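Long-range contact in uncharacterized protein (Leptotrichia buccalis, PDB 3T8K), which is of unknown function but folds as a stack of ankyrin-type helical hairpins, a scaffold that in many relatives mediates protein-protein binding: residues I90-L101 and E131-Q142. Sequence-based numbering, arbitrary orientation. Where two conformers were deposited one is given.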
# COMPACT_ATOMS: atom_id res chain seq x y z
N ILE A 90 9.92 12.48 -2.37
CA ILE A 90 9.11 13.57 -2.91
C ILE A 90 9.66 14.10 -4.23
O ILE A 90 8.90 14.37 -5.16
CB ILE A 90 8.90 14.72 -1.89
CG1 ILE A 90 7.94 15.76 -2.47
CG2 ILE A 90 10.21 15.37 -1.49
CD1 ILE A 90 6.57 15.22 -2.77
N THR A 91 10.97 14.25 -4.31
CA THR A 91 11.60 14.70 -5.56
C THR A 91 11.25 13.75 -6.71
O THR A 91 10.83 14.19 -7.79
CB THR A 91 13.13 14.80 -5.41
OG1 THR A 91 13.45 15.83 -4.46
CG2 THR A 91 13.78 15.12 -6.75
N GLY A 92 11.38 12.45 -6.47
CA GLY A 92 11.09 11.45 -7.49
C GLY A 92 9.62 11.37 -7.86
O GLY A 92 9.26 11.31 -9.03
N THR A 93 8.77 11.38 -6.84
CA THR A 93 7.33 11.32 -7.04
C THR A 93 6.84 12.55 -7.81
O THR A 93 5.98 12.44 -8.68
CB THR A 93 6.62 11.20 -5.69
OG1 THR A 93 6.97 9.94 -5.10
CG2 THR A 93 5.10 11.31 -5.83
N THR A 94 7.40 13.71 -7.50
CA THR A 94 7.03 14.93 -8.19
C THR A 94 7.40 14.84 -9.67
O THR A 94 6.58 15.13 -10.54
CB THR A 94 7.72 16.14 -7.57
OG1 THR A 94 7.33 16.23 -6.19
CG2 THR A 94 7.30 17.42 -8.29
N GLU A 95 8.64 14.45 -9.93
CA GLU A 95 9.15 14.26 -11.29
C GLU A 95 8.27 13.32 -12.10
O GLU A 95 7.92 13.61 -13.25
CB GLU A 95 10.58 13.74 -11.24
CG GLU A 95 11.60 14.64 -11.91
CD GLU A 95 11.33 14.80 -13.40
OE1 GLU A 95 11.45 13.80 -14.13
OE2 GLU A 95 11.00 15.93 -13.82
N LEU A 96 7.92 12.17 -11.52
CA LEU A 96 7.06 11.21 -12.19
C LEU A 96 5.66 11.78 -12.45
O LEU A 96 5.08 11.56 -13.53
CB LEU A 96 6.97 9.89 -11.40
CG LEU A 96 8.24 9.03 -11.39
CD1 LEU A 96 8.08 7.83 -10.46
CD2 LEU A 96 8.57 8.57 -12.79
N CYS A 97 5.10 12.50 -11.48
CA CYS A 97 3.82 13.17 -11.69
C CYS A 97 3.90 14.15 -12.86
O CYS A 97 3.04 14.17 -13.73
CB CYS A 97 3.33 13.89 -10.43
SG CYS A 97 1.73 14.76 -10.61
N LYS A 98 4.95 14.98 -12.89
CA LYS A 98 5.13 15.92 -13.99
C LYS A 98 5.14 15.21 -15.34
O LYS A 98 4.51 15.66 -16.30
CB LYS A 98 6.44 16.70 -13.81
CG LYS A 98 6.77 17.64 -14.95
CD LYS A 98 7.89 18.60 -14.55
CE LYS A 98 9.21 18.21 -15.16
NZ LYS A 98 9.43 18.88 -16.48
N ILE A 99 5.86 14.10 -15.42
CA ILE A 99 6.00 13.38 -16.68
C ILE A 99 4.68 12.73 -17.09
O ILE A 99 4.31 12.75 -18.27
CB ILE A 99 7.11 12.33 -16.60
CG1 ILE A 99 8.47 13.03 -16.48
CG2 ILE A 99 7.09 11.42 -17.81
CD1 ILE A 99 9.58 12.07 -16.14
N PHE A 100 3.97 12.16 -16.13
CA PHE A 100 2.67 11.55 -16.43
C PHE A 100 1.71 12.59 -16.99
O PHE A 100 0.96 12.31 -17.92
CB PHE A 100 2.05 10.89 -15.19
CG PHE A 100 2.76 9.66 -14.73
CD1 PHE A 100 3.74 9.06 -15.50
CD2 PHE A 100 2.43 9.08 -13.51
CE1 PHE A 100 4.39 7.91 -15.07
CE2 PHE A 100 3.08 7.93 -13.08
CZ PHE A 100 4.06 7.35 -13.85
N LEU A 101 1.71 13.79 -16.39
CA LEU A 101 0.84 14.86 -16.87
C LEU A 101 1.22 15.29 -18.28
O LEU A 101 0.35 15.51 -19.12
CB LEU A 101 0.87 16.05 -15.91
CG LEU A 101 0.22 15.82 -14.55
CD1 LEU A 101 0.38 17.03 -13.62
CD2 LEU A 101 -1.26 15.48 -14.70
N GLU A 131 8.42 21.46 0.79
CA GLU A 131 8.88 20.46 -0.17
C GLU A 131 7.76 19.99 -1.10
O GLU A 131 8.04 19.51 -2.20
CB GLU A 131 9.49 19.26 0.56
CG GLU A 131 10.81 19.57 1.24
CD GLU A 131 11.32 18.41 2.09
OE1 GLU A 131 11.42 17.28 1.56
OE2 GLU A 131 11.60 18.64 3.28
N MSE A 132 6.51 20.16 -0.67
CA MSE A 132 5.36 19.68 -1.45
C MSE A 132 4.93 20.68 -2.52
O MSE A 132 4.14 20.37 -3.39
CB MSE A 132 4.16 19.41 -0.52
CG MSE A 132 4.39 18.37 0.57
SE MSE A 132 4.69 16.62 -0.21
CE MSE A 132 2.95 16.40 -1.05
N ILE A 133 5.43 21.91 -2.43
CA ILE A 133 4.94 22.97 -3.32
C ILE A 133 5.04 22.66 -4.82
O ILE A 133 4.07 22.86 -5.55
CB ILE A 133 5.57 24.34 -2.98
CG1 ILE A 133 5.03 24.85 -1.65
CG2 ILE A 133 5.27 25.35 -4.08
CD1 ILE A 133 5.64 26.14 -1.20
N PRO A 134 6.20 22.17 -5.28
CA PRO A 134 6.26 21.83 -6.71
C PRO A 134 5.16 20.84 -7.10
O PRO A 134 4.48 21.06 -8.12
CB PRO A 134 7.64 21.19 -6.86
CG PRO A 134 8.45 21.82 -5.77
CD PRO A 134 7.49 21.94 -4.61
N LEU A 135 4.97 19.79 -6.31
CA LEU A 135 3.91 18.82 -6.58
C LEU A 135 2.52 19.47 -6.51
O LEU A 135 1.68 19.22 -7.36
CB LEU A 135 4.01 17.60 -5.64
CG LEU A 135 2.91 16.56 -5.76
CD1 LEU A 135 2.85 16.00 -7.18
CD2 LEU A 135 3.11 15.42 -4.75
N TYR A 136 2.29 20.30 -5.49
CA TYR A 136 1.02 21.01 -5.35
C TYR A 136 0.72 21.85 -6.60
O TYR A 136 -0.41 21.88 -7.09
CB TYR A 136 1.05 21.94 -4.13
CG TYR A 136 0.93 21.28 -2.77
CD1 TYR A 136 0.45 19.99 -2.62
CD2 TYR A 136 1.29 21.98 -1.62
CE1 TYR A 136 0.33 19.41 -1.36
CE2 TYR A 136 1.18 21.41 -0.37
CZ TYR A 136 0.70 20.13 -0.24
OH TYR A 136 0.60 19.58 1.01
N LYS A 137 1.74 22.53 -7.11
CA LYS A 137 1.59 23.36 -8.30
C LYS A 137 1.20 22.54 -9.52
O LYS A 137 0.36 22.97 -10.32
CB LYS A 137 2.88 24.14 -8.58
CG LYS A 137 3.13 25.26 -7.57
CD LYS A 137 4.37 26.06 -7.95
CE LYS A 137 4.60 27.23 -7.02
NZ LYS A 137 5.80 28.00 -7.45
N LEU A 138 1.82 21.37 -9.68
CA LEU A 138 1.50 20.48 -10.79
C LEU A 138 0.03 20.11 -10.73
O LEU A 138 -0.70 20.24 -11.71
CB LEU A 138 2.36 19.21 -10.72
CG LEU A 138 3.82 19.33 -11.13
CD1 LEU A 138 4.57 18.03 -10.84
CD2 LEU A 138 3.93 19.69 -12.61
N ILE A 139 -0.41 19.65 -9.56
CA ILE A 139 -1.78 19.20 -9.40
C ILE A 139 -2.81 20.31 -9.61
O ILE A 139 -3.75 20.14 -10.38
CB ILE A 139 -1.98 18.51 -8.04
CG1 ILE A 139 -1.08 17.27 -7.95
CG2 ILE A 139 -3.43 18.14 -7.84
CD1 ILE A 139 -1.12 16.58 -6.60
N PHE A 140 -2.63 21.44 -8.94
CA PHE A 140 -3.63 22.50 -9.00
C PHE A 140 -3.63 23.31 -10.30
O PHE A 140 -4.50 24.14 -10.50
CB PHE A 140 -3.54 23.42 -7.77
CG PHE A 140 -3.87 22.72 -6.48
CD1 PHE A 140 -5.15 22.23 -6.25
CD2 PHE A 140 -2.90 22.51 -5.51
CE1 PHE A 140 -5.47 21.57 -5.08
CE2 PHE A 140 -3.21 21.85 -4.34
CZ PHE A 140 -4.49 21.38 -4.12
N SER A 141 -2.65 23.03 -11.17
CA SER A 141 -2.61 23.64 -12.51
C SER A 141 -3.50 22.89 -13.50
O SER A 141 -3.68 23.32 -14.64
CB SER A 141 -1.17 23.64 -13.04
OG SER A 141 -0.35 24.51 -12.30
N GLN A 142 -4.04 21.76 -13.07
CA GLN A 142 -4.91 20.97 -13.93
C GLN A 142 -6.38 21.33 -13.70
O GLN A 142 -6.85 21.33 -12.56
CB GLN A 142 -4.69 19.47 -13.69
CG GLN A 142 -3.22 19.06 -13.70
CD GLN A 142 -2.51 19.46 -14.98
OE1 GLN A 142 -3.02 19.26 -16.08
NE2 GLN A 142 -1.33 20.05 -14.84
O HOH W 1 7.13 18.60 -4.46
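The hydroxyl of Thr94 is held by two hydrogen bonds: Thr94 OG1 donates to Ile90 O of its own helix at 2.6 Å and accepts a hydrogen bond from a water 2.9 Å away, while Leu135 CB packs against it from across the contact. That water also donates to Glu131 O and accepts from Leu135 N, whose bond to the preceding turn is missing at the kink around Pro134. This one water thus bridges Glu131 O and Leu135 N at the kink and ties them to Thr94, where no direct hydrogen bond joins the segments. The contact is the stacking of helices from an ankyrin-type repeat array; 90-101 and 131-140 run nearly parallel, crossing at 15° with their axes 9.4 Å apart.

Leu138 is a knob set in the hole formed by Thr94, Cys97, Lys98 and Leu101. With CG anti to its carbonyl carbon (chi1 -75°), Leu138 CD1 lies against the backbone, 3.5 Å from Thr94 O and also close to Lys98 N and CB. On the inner side Leu135 splits its branches: Leu135 CD1 meets Cys97 SG at 3.8 Å, and CD2 meets Ile90 CD1. In the conformer given, one of two modelled for Ile90, Ile90 CD1 also touches Met132 SE of a selenomethionine at 3.5 Å. Phe79 and Phe83 of helix 79-85 back Cys97 from within the array.

At the C-terminal end the Gln142 side chain folds back, bent at chi2 (-55°), and NE2 donates to Leu138 O, which lies in its amide plane. Replacing Gln142 by alanine takes away the amide, and Leu138 O is then likely to lose this donor and Leu101 its neighbour. That amide lies beside both methyls of Leu101: Leu101 CD1 is 3.7 Å from Gln142 NE2, and Leu101 CD2 lies near Gln142 CD.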